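Local coordinates for protein transcriptional regulator (AraC-type DNA-binding domain-containing proteins) (Chromobacterium violaceum, PDB 3OIO) that probably binds specific DNA sequences through this AraC-type helix-turn-helix domain and so regulates transcription of its target genes, at residues G49-P52 / S53-Y56; V33-S36 / R37-E41; Y55-E58 / L59-N62; V76-G79 / L80-F84. All blocks are in the same frame, centred on the assembly; numbering follows the deposited sequence. Where two conformers were deposited one is given.

Contact 1 of 4, residues G49-P52 / S53-Y56; sequences GTVP and SKYY
Thr-50 and Val-51 pack on Lys-54 and Tyr-55 in the first turn of helix 52-70, the long helix that joins the two halves of the AraC-type DNA-binding domain. The contact is local and forms a helix N-terminus. Thr-50 splits its branches between two neighbours. Thr-50 OG1 lies 3.5 Å from Lys-54 CB. Thr-50 CG2 lies 3.8 Å from Tyr-55 CB, near the edge of the ring and close to its plane. The Thr-50 and Tyr-55 side chains cross at about a right angle. Val-51 is the N-cap residue. Its side chain has no polar atom to cap the helix, and it makes only van der Waals contacts with the first turn. Val-51 CG2 sits between the backbone N and the carbonyl carbon, and there it meets Ser-53 OG at 3.6 Å and Lys-54 CG at 3.7 Å. The Val-51 carbonyl takes the first full helical bond, from Tyr-55 N, with an N-H...O angle of 166°. A second, weak bond comes from Lys-54 N. Pro-52 opens the helix, where its lack of an N-H costs nothing. It is buried against Met-16 of helix 7-17 and Phe-44 of helix 37-47. Its carbonyl carries the helical pattern on, with Tyr-56 N held 2.9 Å from Pro-52 O.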
loop_
_atom_site.group_PDB
_atom_site.type_symbol
_atom_site.label_atom_id
_atom_site.label_comp_id
_atom_site.label_asym_id
_atom_site.label_seq_id
_atom_site.Cartn_x
_atom_site.Cartn_y
_atom_site.Cartn_z
ATOM N N GLY A 49 -0.797 4.936 -13.548
ATOM C CA GLY A 49 -0.347 6.341 -13.443
ATOM C C GLY A 49 0.681 6.685 -12.377
ATOM O O GLY A 49 0.788 7.845 -11.978
ATOM N N THR A 50 1.423 5.697 -11.886
ATOM C CA THR A 50 2.375 5.937 -10.797
ATOM C C THR A 50 3.573 4.995 -10.947
ATOM O O THR A 50 3.728 4.372 -11.990
ATOM C CB THR A 50 1.675 5.804 -9.424
ATOM O OG1 THR A 50 2.544 6.277 -8.383
ATOM C CG2 THR A 50 1.261 4.374 -9.172
ATOM N N VAL A 51 4.458 4.970 -9.971
ATOM C CA VAL A 51 5.575 4.050 -9.992
ATOM C C VAL A 51 5.303 2.922 -9.012
ATOM O O VAL A 51 4.506 3.081 -8.082
ATOM C CB VAL A 51 6.929 4.755 -9.727
ATOM C CG1 VAL A 51 7.172 5.835 -10.803
ATOM C CG2 VAL A 51 7.003 5.361 -8.317
ATOM N N PRO A 52 5.933 1.761 -9.216
ATOM C CA PRO A 52 5.577 0.624 -8.357
ATOM C C PRO A 52 5.733 0.878 -6.847
ATOM O O PRO A 52 4.848 0.497 -6.070
ATOM C CB PRO A 52 6.524 -0.502 -8.858
ATOM C CG PRO A 52 6.817 -0.136 -10.277
ATOM C CD PRO A 52 6.865 1.380 -10.297
ATOM N N SER A 53 6.797 1.551 -6.431
ATOM C CA SER A 53 7.045 1.789 -5.005
ATOM C C SER A 53 5.952 2.669 -4.400
ATOM O O SER A 53 5.556 2.497 -3.235
ATOM C CB SER A 53 8.427 2.417 -4.798
ATOM O OG SER A 53 8.484 3.647 -5.476
ATOM N N LYS A 54 5.457 3.610 -5.185
ATOM C CA LYS A 54 4.394 4.494 -4.681
ATOM C C LYS A 54 3.048 3.806 -4.618
ATOM O O LYS A 54 2.297 3.997 -3.636
ATOM C CB LYS A 54 4.348 5.800 -5.470
ATOM C CG LYS A 54 5.596 6.639 -5.150
ATOM C CD LYS A 54 5.647 7.934 -5.949
ATOM C CE LYS A 54 6.951 8.694 -5.638
ATOM N NZ LYS A 54 7.045 10.046 -6.298
ATOM N N TYR A 55 2.764 2.932 -5.593
ATOM C CA TYR A 55 1.543 2.143 -5.500
ATOM C C TYR A 55 1.639 1.201 -4.273
ATOM O O TYR A 55 0.664 0.991 -3.548
ATOM C CB TYR A 55 1.298 1.340 -6.804
ATOM C CG TYR A 55 -0.009 0.621 -6.754
ATOM C CD1 TYR A 55 -1.185 1.229 -7.184
ATOM C CD2 TYR A 55 -0.079 -0.664 -6.188
ATOM C CE1 TYR A 55 -2.421 0.557 -7.074
ATOM C CE2 TYR A 55 -1.289 -1.334 -6.061
ATOM C CZ TYR A 55 -2.452 -0.731 -6.527
ATOM O OH TYR A 55 -3.655 -1.394 -6.400
ATOM N N TYR A 56 2.818 0.634 -4.041
ATOM C CA TYR A 56 2.994 -0.268 -2.886
ATOM C C TYR A 56 2.717 0.473 -1.564
ATOM O O TYR A 56 2.078 -0.069 -0.639
ATOM C CB TYR A 56 4.433 -0.828 -2.889
ATOM C CG TYR A 56 4.550 -2.288 -2.487
ATOM C CD1 TYR A 56 3.621 -2.884 -1.595
ATOM C CD2 TYR A 56 5.622 -3.065 -2.957
ATOM C CE1 TYR A 56 3.739 -4.243 -1.239
ATOM C CE2 TYR A 56 5.758 -4.418 -2.603
ATOM C CZ TYR A 56 4.836 -4.992 -1.733
ATOM O OH TYR A 56 5.012 -6.307 -1.395
#

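Contact 2 of 4, residues V33-S36 / R37-E41; sequences VGVS and RRQLE
Gln-39 folds back over Ser-36 at the start of helix 37-47, and each part of its side chain has a neighbour there. Gln-39 CB lies 3.3 Å from Ser-36 OG. CG is turned anti to its own carbonyl carbon (chi1 -72°), which carries the chain back toward the helix start and leaves Gln-39 CG 3.1 Å from Ser-36 OG. CD stays close to that oxygen as well. At the tip, Gln-39 OE1 accepts from Ser-36 N at 3.0 Å. The bond is nearly straight at the hydrogen (170°), but the donor is tilted from the amide carbonyl plane. OE1 also rests on CB of Val-35. In return, Ser-36 OG accepts from Gln-39 N at 2.9 Å. The two residues thus exchange bonds, each side chain taking the N-H of the other residue. Leu-40 N is bonded to Ser-36 O and begins the regular helix. Beside the cap, CG2 of Val-35 packs 3.9 Å from CB of Leu-40, and the two side chains cross at about a right angle. Leu-40 continues inward to Ala-12, Ile-29 and Ala-30. Across the first turn, Arg-37 NE forms a salt bridge with OE2 of Glu-41, which it meets from above the carboxylate plane. The reciprocal Ser-36 and Gln-39 bonds are a capping box, here at the turn between helices 26-33 and 37-47 of a helix-turn-helix unit.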
loop_
_atom_site.group_PDB
_atom_site.type_symbol
_atom_site.label_atom_id
_atom_site.label_comp_id
_atom_site.label_asym_id
_atom_site.label_seq_id
_atom_site.Cartn_x
_atom_site.Cartn_y
_atom_site.Cartn_z
ATOM N N VAL A 33 7.196 -11.881 -11.305
ATOM C CA VAL A 33 6.236 -11.813 -12.420
ATOM C C VAL A 33 6.853 -12.066 -13.791
ATOM O O VAL A 33 6.119 -12.364 -14.750
ATOM C CB VAL A 33 5.305 -10.575 -12.430
ATOM C CG1 VAL A 33 4.725 -10.317 -11.027
ATOM C CG2 VAL A 33 6.011 -9.358 -12.910
ATOM N N GLY A 34 8.174 -12.017 -13.900
ATOM C CA GLY A 34 8.805 -12.365 -15.159
ATOM C C GLY A 34 8.836 -11.231 -16.159
ATOM O O GLY A 34 8.638 -11.455 -17.366
ATOM N N VAL A 35 9.074 -10.013 -15.670
ATOM C CA VAL A 35 9.348 -8.894 -16.578
ATOM C C VAL A 35 10.579 -8.162 -16.076
ATOM O O VAL A 35 10.976 -8.364 -14.918
ATOM C CB VAL A 35 8.136 -7.907 -16.690
ATOM C CG1 VAL A 35 6.906 -8.626 -17.268
ATOM C CG2 VAL A 35 7.791 -7.229 -15.316
ATOM N N SER A 36 11.195 -7.317 -16.912
ATOM C CA SER A 36 12.298 -6.498 -16.397
ATOM C C SER A 36 11.798 -5.422 -15.459
ATOM O O SER A 36 10.601 -5.091 -15.453
ATOM C CB SER A 36 13.056 -5.819 -17.547
ATOM O OG SER A 36 12.210 -4.805 -18.106
ATOM N N ARG A 37 12.713 -4.860 -14.675
ATOM C CA ARG A 37 12.328 -3.757 -13.820
ATOM C C ARG A 37 11.718 -2.597 -14.648
ATOM O O ARG A 37 10.685 -2.014 -14.281
ATOM C CB ARG A 37 13.517 -3.303 -12.949
ATOM C CG ARG A 37 13.102 -2.125 -12.116
ATOM C CD ARG A 37 14.157 -1.773 -11.109
ATOM N NE ARG A 37 14.091 -0.365 -10.814
ATOM C CZ ARG A 37 14.925 0.238 -9.983
ATOM N NH1 ARG A 37 15.796 -0.474 -9.301
ATOM N NH2 ARG A 37 14.819 1.535 -9.771
ATOM N N ARG A 38 12.377 -2.244 -15.753
ATOM C CA ARG A 38 11.893 -1.184 -16.619
ATOM C C ARG A 38 10.475 -1.476 -17.112
ATOM O O ARG A 38 9.620 -0.586 -17.147
ATOM C CB ARG A 38 12.857 -0.998 -17.782
ATOM C CG ARG A 38 12.456 0.091 -18.734
ATOM C CD ARG A 38 13.626 0.217 -19.665
ATOM N NE ARG A 38 13.443 1.113 -20.763
ATOM C CZ ARG A 38 14.329 1.206 -21.755
ATOM N NH1 ARG A 38 15.437 0.429 -21.762
ATOM N NH2 ARG A 38 14.112 2.068 -22.743
ATOM N N GLN A 39 10.238 -2.718 -17.509
ATOM C CA GLN A 39 8.907 -3.088 -17.988
ATOM C C GLN A 39 7.863 -2.999 -16.889
ATOM O O GLN A 39 6.744 -2.581 -17.148
ATOM C CB GLN A 39 8.932 -4.483 -18.569
ATOM C CG GLN A 39 9.669 -4.466 -19.893
ATOM C CD GLN A 39 10.045 -5.809 -20.422
ATOM O OE1 GLN A 39 10.079 -6.856 -19.694
ATOM N NE2 GLN A 39 10.356 -5.811 -21.731
ATOM N N LEU A 40 8.231 -3.361 -15.658
ATOM C CA LEU A 40 7.280 -3.286 -14.567
ATOM C C LEU A 40 6.944 -1.808 -14.327
ATOM O O LEU A 40 5.774 -1.431 -14.139
ATOM C CB LEU A 40 7.875 -3.898 -13.281
ATOM C CG LEU A 40 6.879 -3.955 -12.101
ATOM C CD1 LEU A 40 5.730 -4.952 -12.360
ATOM C CD2 LEU A 40 7.636 -4.280 -10.801
ATOM N N GLU A 41 7.979 -0.971 -14.351
ATOM C CA GLU A 41 7.767 0.470 -14.162
ATOM C C GLU A 41 6.866 1.025 -15.256
ATOM O O GLU A 41 5.961 1.845 -14.976
ATOM C CB GLU A 41 9.123 1.188 -14.146
ATOM C CG GLU A 41 9.832 0.950 -12.848
ATOM C CD GLU A 41 11.269 1.342 -12.853
ATOM O OE1 GLU A 41 11.806 1.642 -13.932
ATOM O OE2 GLU A 41 11.877 1.316 -11.769
#

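Contact 3 of 4, residues Y55-E58 / L59-N62; sequences YYLE and LRLN
Glu-58 O is gripped twice by Asn-62 within helix 52-70, once by the backbone and once by the side chain. Asn-62 N supplies the regular helical bond to Glu-58 O at 2.9 Å. Asn-62 ND2 adds another to Glu-58 O at 2.9 Å, coming from above the carbonyl plane, 44° out of it. The two donors approach from opposite faces, so they do not compete for the same region of the oxygen. The bonded oxygen also lies near the plane of the Asn-62 amide, which helps fix that group's rotation. One residue earlier along the helix, Leu-57 CG packs 3.9 Å from Leu-61 CD1. Leu-57 CD1 also meets Arg-60, over one face of the guanidinium, 4.0 Å from Arg-60 NH2. The Arg-60 chain passes Tyr-56, with Arg-60 CD 4.1 Å from Tyr-56 CD1. It then bends at its third torsion (chi3 42°), and NE is hydrogen-bonded to Cys-82 O. The guanidinium also makes a cation-pi contact with Phe-84. In the conformer given, Leu-59 CD1 loosely touches both tyrosine rings, 4.3 Å from Tyr-55 CE2; a second conformer makes this contact less certain. The chemistry is therefore mixed. Apolar branches pack along the linking helix, and the charged Arg-60 is held by a carbonyl and a ring, probably fixing its orientation.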
loop_
_atom_site.group_PDB
_atom_site.type_symbol
_atom_site.label_atom_id
_atom_site.label_comp_id
_atom_site.label_asym_id
_atom_site.label_seq_id
_atom_site.Cartn_x
_atom_site.Cartn_y
_atom_site.Cartn_z
ATOM N N TYR A 55 2.764 2.932 -5.593
ATOM C CA TYR A 55 1.543 2.143 -5.500
ATOM C C TYR A 55 1.639 1.201 -4.273
ATOM O O TYR A 55 0.664 0.991 -3.548
ATOM C CB TYR A 55 1.298 1.340 -6.804
ATOM C CG TYR A 55 -0.009 0.621 -6.754
ATOM C CD1 TYR A 55 -1.185 1.229 -7.184
ATOM C CD2 TYR A 55 -0.079 -0.664 -6.188
ATOM C CE1 TYR A 55 -2.421 0.557 -7.074
ATOM C CE2 TYR A 55 -1.289 -1.334 -6.061
ATOM C CZ TYR A 55 -2.452 -0.731 -6.527
ATOM O OH TYR A 55 -3.655 -1.394 -6.400
ATOM N N TYR A 56 2.818 0.634 -4.041
ATOM C CA TYR A 56 2.994 -0.268 -2.886
ATOM C C TYR A 56 2.717 0.473 -1.564
ATOM O O TYR A 56 2.078 -0.069 -0.639
ATOM C CB TYR A 56 4.433 -0.828 -2.889
ATOM C CG TYR A 56 4.550 -2.288 -2.487
ATOM C CD1 TYR A 56 3.621 -2.884 -1.595
ATOM C CD2 TYR A 56 5.622 -3.065 -2.957
ATOM C CE1 TYR A 56 3.739 -4.243 -1.239
ATOM C CE2 TYR A 56 5.758 -4.418 -2.603
ATOM C CZ TYR A 56 4.836 -4.992 -1.733
ATOM O OH TYR A 56 5.012 -6.307 -1.395
ATOM N N LEU A 57 3.172 1.712 -1.493
ATOM C CA LEU A 57 2.874 2.549 -0.325
ATOM C C LEU A 57 1.344 2.749 -0.218
ATOM O O LEU A 57 0.785 2.647 0.882
ATOM C CB LEU A 57 3.571 3.898 -0.440
ATOM C CG LEU A 57 3.270 4.874 0.721
ATOM C CD1 LEU A 57 3.731 4.303 2.092
ATOM C CD2 LEU A 57 3.916 6.287 0.435
ATOM N N GLU A 58 0.671 3.043 -1.339
ATOM C CA GLU A 58 -0.793 3.182 -1.281
ATOM C C GLU A 58 -1.462 1.916 -0.729
ATOM O O GLU A 58 -2.407 1.990 0.053
ATOM C CB GLU A 58 -1.395 3.434 -2.666
ATOM C CG GLU A 58 -0.971 4.712 -3.333
ATOM C CD GLU A 58 -1.654 4.848 -4.695
ATOM O OE1 GLU A 58 -2.885 4.681 -4.775
ATOM O OE2 GLU A 58 -0.951 5.082 -5.701
ATOM N N LEU A 59 -0.979 0.765 -1.172
ATOM C CA LEU A 59 -1.527 -0.510 -0.747
ATOM C C LEU A 59 -1.329 -0.699 0.765
ATOM O O LEU A 59 -2.272 -1.052 1.491
ATOM C CB LEU A 59 -0.808 -1.584 -1.551
ATOM C CG LEU A 59 -1.188 -3.035 -1.475
ATOM C CD1 LEU A 59 -0.474 -3.790 -2.609
ATOM C CD2 LEU A 59 -0.758 -3.524 -0.110
ATOM N N ARG A 60 -0.112 -0.431 1.244
ATOM C CA ARG A 60 0.199 -0.558 2.677
ATOM C C ARG A 60 -0.629 0.438 3.508
ATOM O O ARG A 60 -1.107 0.076 4.593
ATOM C CB ARG A 60 1.708 -0.354 2.907
ATOM C CG ARG A 60 2.536 -1.564 2.345
ATOM C CD ARG A 60 4.058 -1.266 2.122
ATOM N NE ARG A 60 4.508 -0.487 3.270
ATOM C CZ ARG A 60 5.296 0.573 3.228
ATOM N NH1 ARG A 60 5.492 1.268 4.371
ATOM N NH2 ARG A 60 5.880 0.928 2.065
ATOM N N LEU A 61 -0.825 1.656 2.986
ATOM C CA LEU A 61 -1.672 2.652 3.669
ATOM C C LEU A 61 -3.144 2.215 3.727
ATOM O O LEU A 61 -3.826 2.455 4.745
ATOM C CB LEU A 61 -1.578 4.015 2.968
ATOM C CG LEU A 61 -0.229 4.705 3.285
ATOM C CD1 LEU A 61 -0.073 5.916 2.340
ATOM C CD2 LEU A 61 -0.022 5.134 4.798
ATOM N N ASN A 62 -3.641 1.576 2.648
ATOM C CA ASN A 62 -4.985 1.046 2.693
ATOM C C ASN A 62 -5.130 -0.125 3.656
ATOM O O ASN A 62 -6.184 -0.249 4.304
ATOM C CB ASN A 62 -5.482 0.702 1.271
ATOM C CG ASN A 62 -6.077 1.922 0.590
ATOM O OD1 ASN A 62 -7.255 2.270 0.810
ATOM N ND2 ASN A 62 -5.267 2.604 -0.220
#

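Contact 4 of 4, residues V76-G79 / L80-F84; sequences VQIG and LACGF
Gly-79 O receives two backbone N-H groups from beyond the end of helix 75-81, and they reach it from opposite faces of its carbonyl plane. This is the Schellman motif that ends the helix. Phe-84 N bonds to Gly-79 O at 2.9 Å, while Gly-83 N is bonded back to Leu-80 O. Gly-83 takes the positive phi (89°) that lets the chain reverse. The second donor to Gly-79 O is Cys-82 N, at 3.2 Å and well above the carbonyl plane. The same N-H has only a weak bond to Ile-78 O, so the normal helical pattern is fading here. Earlier in the helix, Leu-80 N and Ala-81 N still bond regularly to Val-76 O and Gln-77 O. Side-chain packing is light. CG1 of Val-76 lies 4.3 Å from CD1 of Leu-80, and CG2 of Ile-78 lies 4.4 Å from SG of Cys-82. Ile-78 also meets Leu-68 of helix 52-70 and Phe-90 of helix 87-98. The turn places Phe-84 against helix 52-70, where it touches Leu-57 and Leu-61. With CG anti to the carbonyl carbon (chi1 -66°), the ring turns an edge to the helix end, and Phe-84 CD2 comes 3.4 Å from Gly-79 O.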
loop_
_atom_site.group_PDB
_atom_site.type_symbol
_atom_site.label_atom_id
_atom_site.label_comp_id
_atom_site.label_asym_id
_atom_site.label_seq_id
_atom_site.Cartn_x
_atom_site.Cartn_y
_atom_site.Cartn_z
ATOM N N VAL A 76 1.069 2.942 16.610
ATOM C CA VAL A 76 2.427 2.440 16.393
ATOM C C VAL A 76 2.448 0.998 15.885
ATOM O O VAL A 76 3.162 0.685 14.933
ATOM C CB VAL A 76 3.356 2.648 17.648
ATOM C CG1 VAL A 76 4.765 2.017 17.434
ATOM C CG2 VAL A 76 3.484 4.157 17.939
ATOM N N GLN A 77 1.646 0.147 16.515
ATOM C CA GLN A 77 1.498 -1.255 16.129
ATOM C C GLN A 77 1.073 -1.380 14.669
ATOM O O GLN A 77 1.625 -2.175 13.914
ATOM C CB GLN A 77 0.447 -1.911 17.027
ATOM C CG GLN A 77 0.393 -3.435 16.979
ATOM C CD GLN A 77 -0.324 -4.025 18.190
ATOM O OE1 GLN A 77 -0.755 -3.302 19.095
ATOM N NE2 GLN A 77 -0.464 -5.339 18.204
ATOM N N ILE A 78 0.080 -0.586 14.282
ATOM C CA ILE A 78 -0.494 -0.668 12.946
ATOM C C ILE A 78 0.559 -0.196 11.948
ATOM O O ILE A 78 0.759 -0.822 10.882
ATOM C CB ILE A 78 -1.795 0.152 12.822
ATOM C CG1 ILE A 78 -2.916 -0.604 13.538
ATOM C CG2 ILE A 78 -2.173 0.380 11.329
ATOM C CD1 ILE A 78 -4.142 0.263 13.867
ATOM N N GLY A 79 1.250 0.890 12.291
ATOM C CA GLY A 79 2.332 1.379 11.400
ATOM C C GLY A 79 3.362 0.280 11.186
ATOM O O GLY A 79 3.778 0.033 10.054
ATOM N N LEU A 80 3.772 -0.399 12.249
ATOM C CA LEU A 80 4.787 -1.474 12.104
ATOM C C LEU A 80 4.274 -2.660 11.280
ATOM O O LEU A 80 4.987 -3.204 10.443
ATOM C CB LEU A 80 5.241 -1.982 13.496
ATOM C CG LEU A 80 6.242 -1.133 14.260
ATOM C CD1 LEU A 80 6.341 -1.630 15.733
ATOM C CD2 LEU A 80 7.615 -1.204 13.612
ATOM N N ALA A 81 3.011 -3.024 11.478
ATOM C CA ALA A 81 2.388 -4.127 10.740
ATOM C C ALA A 81 2.242 -3.842 9.253
ATOM O O ALA A 81 2.054 -4.763 8.460
ATOM C CB ALA A 81 0.987 -4.426 11.336
ATOM N N CYS A 82 2.295 -2.561 8.869
ATOM C CA CYS A 82 2.127 -2.201 7.475
ATOM C C CYS A 82 3.443 -1.715 6.884
ATOM O O CYS A 82 3.457 -1.063 5.832
ATOM C CB CYS A 82 1.015 -1.161 7.312
ATOM S SG CYS A 82 -0.576 -1.811 7.820
ATOM N N GLY A 83 4.555 -2.052 7.546
ATOM C CA GLY A 83 5.894 -1.856 6.969
ATOM C C GLY A 83 6.547 -0.504 7.232
ATOM O O GLY A 83 7.576 -0.196 6.623
ATOM N N PHE A 84 5.943 0.319 8.083
ATOM C CA PHE A 84 6.481 1.642 8.401
ATOM C C PHE A 84 7.547 1.513 9.474
ATOM O O PHE A 84 7.560 0.529 10.207
ATOM C CB PHE A 84 5.342 2.602 8.796
ATOM C CG PHE A 84 4.438 2.883 7.659
ATOM C CD1 PHE A 84 4.725 3.931 6.779
ATOM C CD2 PHE A 84 3.349 2.045 7.393
ATOM C CE1 PHE A 84 3.907 4.173 5.662
ATOM C CE2 PHE A 84 2.523 2.279 6.273
ATOM C CZ PHE A 84 2.822 3.356 5.411
#

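From the N terminus, contact 2 comes first and closes the turn between helices 26-33 and 37-47. Contact 1 follows at the turn into helix 52-70. The two touch where Pro-52 CD meets Glu-41 CG at 3.9 Å. Contact 3 overlaps contact 1 along the chain, sharing Tyr-55 and Tyr-56, and carries the same helix through the centre of the domain. Contact 4 comes last, at the turn after helix 75-81. It meets contact 3 through Arg-60. None nests inside or crosses another; contacts 2, 1 and 4 run in series. Contacts 2 and 4 lie on opposite sides of the chain's centre, their centres about 28 Å apart. Helix 52-70 thus links the two ends.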